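Local coordinates for Lin1840 protein (Listeria innocua serovar 6a, PDB 4ZOC), which probably hydrolyses terminal, non-reducing beta-D-glucosyl residues, releasing beta-D-glucose, as a family 3 glycosidase of beta-1,2-glucan metabolism, at residues A[501-506]-A[523-528]. The protein carries 2 engineered substitutions. Sequence-based numbering, arbitrary orientation.
Sequences VITLFN and LELWFP
Neighbouring parallel strands of a beta-alpha-beta unit meet here, 500-505 and 521-524, linked through helix 513-517 in the mixed sheet of the glycoside hydrolase family 3 C-terminal domain. Leu523 straddles Thr503 in the parallel register: its N donates to Ile502 O (2.9 Å) and its O accepts from Leu504 N (2.8 Å), both N-H...O angles exceeding 170°. Just past strand 521-524, Leu525 N donates to Leu504 O at 2.9 Å, and a weak bond from Asn506 N to Trp526 O joins the two departing loops.

On the face shared by Thr503 and Leu523, Leu525 lies alongside Phe505, with CB over the ring at 4.0 Å from its centroid, 27° off the normal. Leu525 CD1 touches both Phe505 CZ and Thr503 CB, Pro528 CD sits at the ring edge, and helix 532-541 packs on this side through Thr536.

On the opposite face, that of Leu504 and Glu524, the Glu524 chain turns about its CB-CG bond (chi2 68°), bringing its carboxylate nearly coplanar with the Asn506 amide. Asn506 ND2, also bonded to Arg508 O, donates to the syn side of Glu524 OE2 (2.9 Å), while OE1 accepts from Trp526 N on its anti side, both donors somewhat out of the carboxylate plane. This buried carboxylate thus takes one bond from the loop after each strand, and Glu524 CG rests 3.5 Å above the Trp526 indole plane, toward the rim.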
loop_
_atom_site.group_PDB
_atom_site.type_symbol
_atom_site.label_atom_id
_atom_site.label_comp_id
_atom_site.label_asym_id
_atom_site.label_seq_id
_atom_site.Cartn_x
_atom_site.Cartn_y
_atom_site.Cartn_z
ATOM N N VAL A 501 -6.991 -34.706 4.110
ATOM C CA VAL A 501 -7.728 -33.476 4.376
ATOM C C VAL A 501 -6.844 -32.607 5.285
ATOM O O VAL A 501 -6.348 -33.047 6.340
ATOM C CB VAL A 501 -9.149 -33.669 4.920
ATOM C CG1 VAL A 501 -9.231 -34.611 6.064
ATOM C CG2 VAL A 501 -9.761 -32.332 5.309
ATOM N N ILE A 502 -6.615 -31.367 4.882
ATOM C CA ILE A 502 -5.901 -30.406 5.718
ATOM C C ILE A 502 -6.951 -29.580 6.482
ATOM O O ILE A 502 -7.901 -28.983 5.871
ATOM C CB ILE A 502 -4.954 -29.484 4.910
ATOM C CG1 ILE A 502 -3.706 -30.250 4.485
ATOM C CG2 ILE A 502 -4.434 -28.300 5.779
ATOM C CD1 ILE A 502 -2.765 -29.574 3.461
ATOM N N THR A 503 -6.826 -29.546 7.802
ATOM C CA THR A 503 -7.728 -28.730 8.607
ATOM C C THR A 503 -6.824 -27.625 9.094
ATOM O O THR A 503 -5.930 -27.864 9.817
ATOM C CB THR A 503 -8.326 -29.525 9.820
ATOM O OG1 THR A 503 -7.274 -30.174 10.482
ATOM C CG2 THR A 503 -9.250 -30.612 9.393
ATOM N N LEU A 504 -7.056 -26.397 8.613
ATOM C CA LEU A 504 -6.229 -25.263 8.872
ATOM C C LEU A 504 -6.799 -24.344 9.936
ATOM O O LEU A 504 -7.950 -23.949 9.888
ATOM C CB LEU A 504 -5.973 -24.487 7.556
ATOM C CG LEU A 504 -5.019 -23.276 7.612
ATOM C CD1 LEU A 504 -3.594 -23.698 7.842
ATOM C CD2 LEU A 504 -5.112 -22.542 6.260
ATOM N N PHE A 505 -5.957 -24.031 10.908
ATOM C CA PHE A 505 -6.313 -23.083 12.021
ATOM C C PHE A 505 -5.396 -21.876 11.999
ATOM O O PHE A 505 -4.152 -21.974 11.913
ATOM C CB PHE A 505 -6.198 -23.809 13.332
ATOM C CG PHE A 505 -7.125 -24.981 13.447
ATOM C CD1 PHE A 505 -6.798 -26.204 12.913
ATOM C CD2 PHE A 505 -8.293 -24.851 14.129
ATOM C CE1 PHE A 505 -7.667 -27.272 13.009
ATOM C CE2 PHE A 505 -9.133 -25.914 14.263
ATOM C CZ PHE A 505 -8.841 -27.127 13.699
ATOM N N ASN A 506 -5.993 -20.694 12.041
ATOM C CA ASN A 506 -5.259 -19.511 11.721
ATOM C C ASN A 506 -6.095 -18.256 11.935
ATOM O O ASN A 506 -7.285 -18.345 11.981
ATOM C CB ASN A 506 -4.731 -19.529 10.284
ATOM C CG ASN A 506 -5.777 -19.779 9.257
ATOM O OD1 ASN A 506 -6.473 -20.789 9.333
ATOM N ND2 ASN A 506 -5.906 -18.895 8.247
ATOM N N LEU A 523 -9.924 -27.463 4.548
ATOM C CA LEU A 523 -10.982 -26.898 5.399
ATOM C C LEU A 523 -10.383 -25.813 6.330
ATOM O O LEU A 523 -9.479 -26.063 7.155
ATOM C CB LEU A 523 -11.642 -28.013 6.202
ATOM C CG LEU A 523 -12.861 -27.589 7.119
ATOM C CD1 LEU A 523 -13.981 -26.968 6.308
ATOM C CD2 LEU A 523 -13.305 -28.755 8.013
ATOM N N GLU A 524 -10.867 -24.599 6.128
ATOM C CA GLU A 524 -10.439 -23.434 6.867
ATOM C C GLU A 524 -11.315 -23.245 8.088
ATOM O O GLU A 524 -12.497 -22.876 7.977
ATOM C CB GLU A 524 -10.466 -22.215 5.935
ATOM C CG GLU A 524 -10.278 -20.864 6.671
ATOM C CD GLU A 524 -8.900 -20.691 7.261
ATOM O OE1 GLU A 524 -8.644 -21.292 8.366
ATOM O OE2 GLU A 524 -8.085 -19.998 6.616
ATOM N N LEU A 525 -10.765 -23.590 9.233
ATOM C CA LEU A 525 -11.499 -23.507 10.529
ATOM C C LEU A 525 -11.266 -22.213 11.236
ATOM O O LEU A 525 -11.964 -21.969 12.242
ATOM C CB LEU A 525 -11.080 -24.613 11.503
ATOM C CG LEU A 525 -11.708 -25.856 10.927
ATOM C CD1 LEU A 525 -10.772 -26.990 10.697
ATOM C CD2 LEU A 525 -13.104 -26.213 11.256
ATOM N N TRP A 526 -10.299 -21.406 10.758
ATOM C CA TRP A 526 -9.853 -20.190 11.464
ATOM C C TRP A 526 -9.501 -20.588 12.931
ATOM O O TRP A 526 -8.832 -21.599 13.174
ATOM C CB TRP A 526 -10.910 -19.120 11.395
ATOM C CG TRP A 526 -11.255 -18.702 9.979
ATOM C CD1 TRP A 526 -12.420 -18.925 9.306
ATOM C CD2 TRP A 526 -10.460 -17.860 9.136
ATOM N NE1 TRP A 526 -12.373 -18.291 8.055
ATOM C CE2 TRP A 526 -11.199 -17.606 7.951
ATOM C CE3 TRP A 526 -9.205 -17.250 9.282
ATOM C CZ2 TRP A 526 -10.665 -16.816 6.870
ATOM C CZ3 TRP A 526 -8.719 -16.432 8.232
ATOM C CH2 TRP A 526 -9.460 -16.234 7.055
ATOM N N PHE A 527 -9.911 -19.818 13.917
ATOM C CA PHE A 527 -9.910 -20.342 15.298
ATOM C C PHE A 527 -11.359 -20.370 15.767
ATOM O O PHE A 527 -11.994 -19.355 15.916
ATOM C CB PHE A 527 -9.034 -19.484 16.188
ATOM C CG PHE A 527 -7.577 -19.556 15.865
ATOM C CD1 PHE A 527 -6.890 -20.772 15.834
ATOM C CD2 PHE A 527 -6.860 -18.380 15.556
ATOM C CE1 PHE A 527 -5.517 -20.809 15.666
ATOM C CE2 PHE A 527 -5.534 -18.430 15.362
ATOM C CZ PHE A 527 -4.844 -19.633 15.410
ATOM N N PRO A 528 -11.925 -21.584 15.960
ATOM C CA PRO A 528 -13.371 -21.639 16.214
ATOM C C PRO A 528 -13.786 -21.327 17.642
ATOM O O PRO A 528 -14.998 -21.075 17.883
ATOM C CB PRO A 528 -13.757 -23.083 15.903
ATOM C CG PRO A 528 -12.647 -23.604 15.064
ATOM C CD PRO A 528 -11.384 -22.868 15.515
#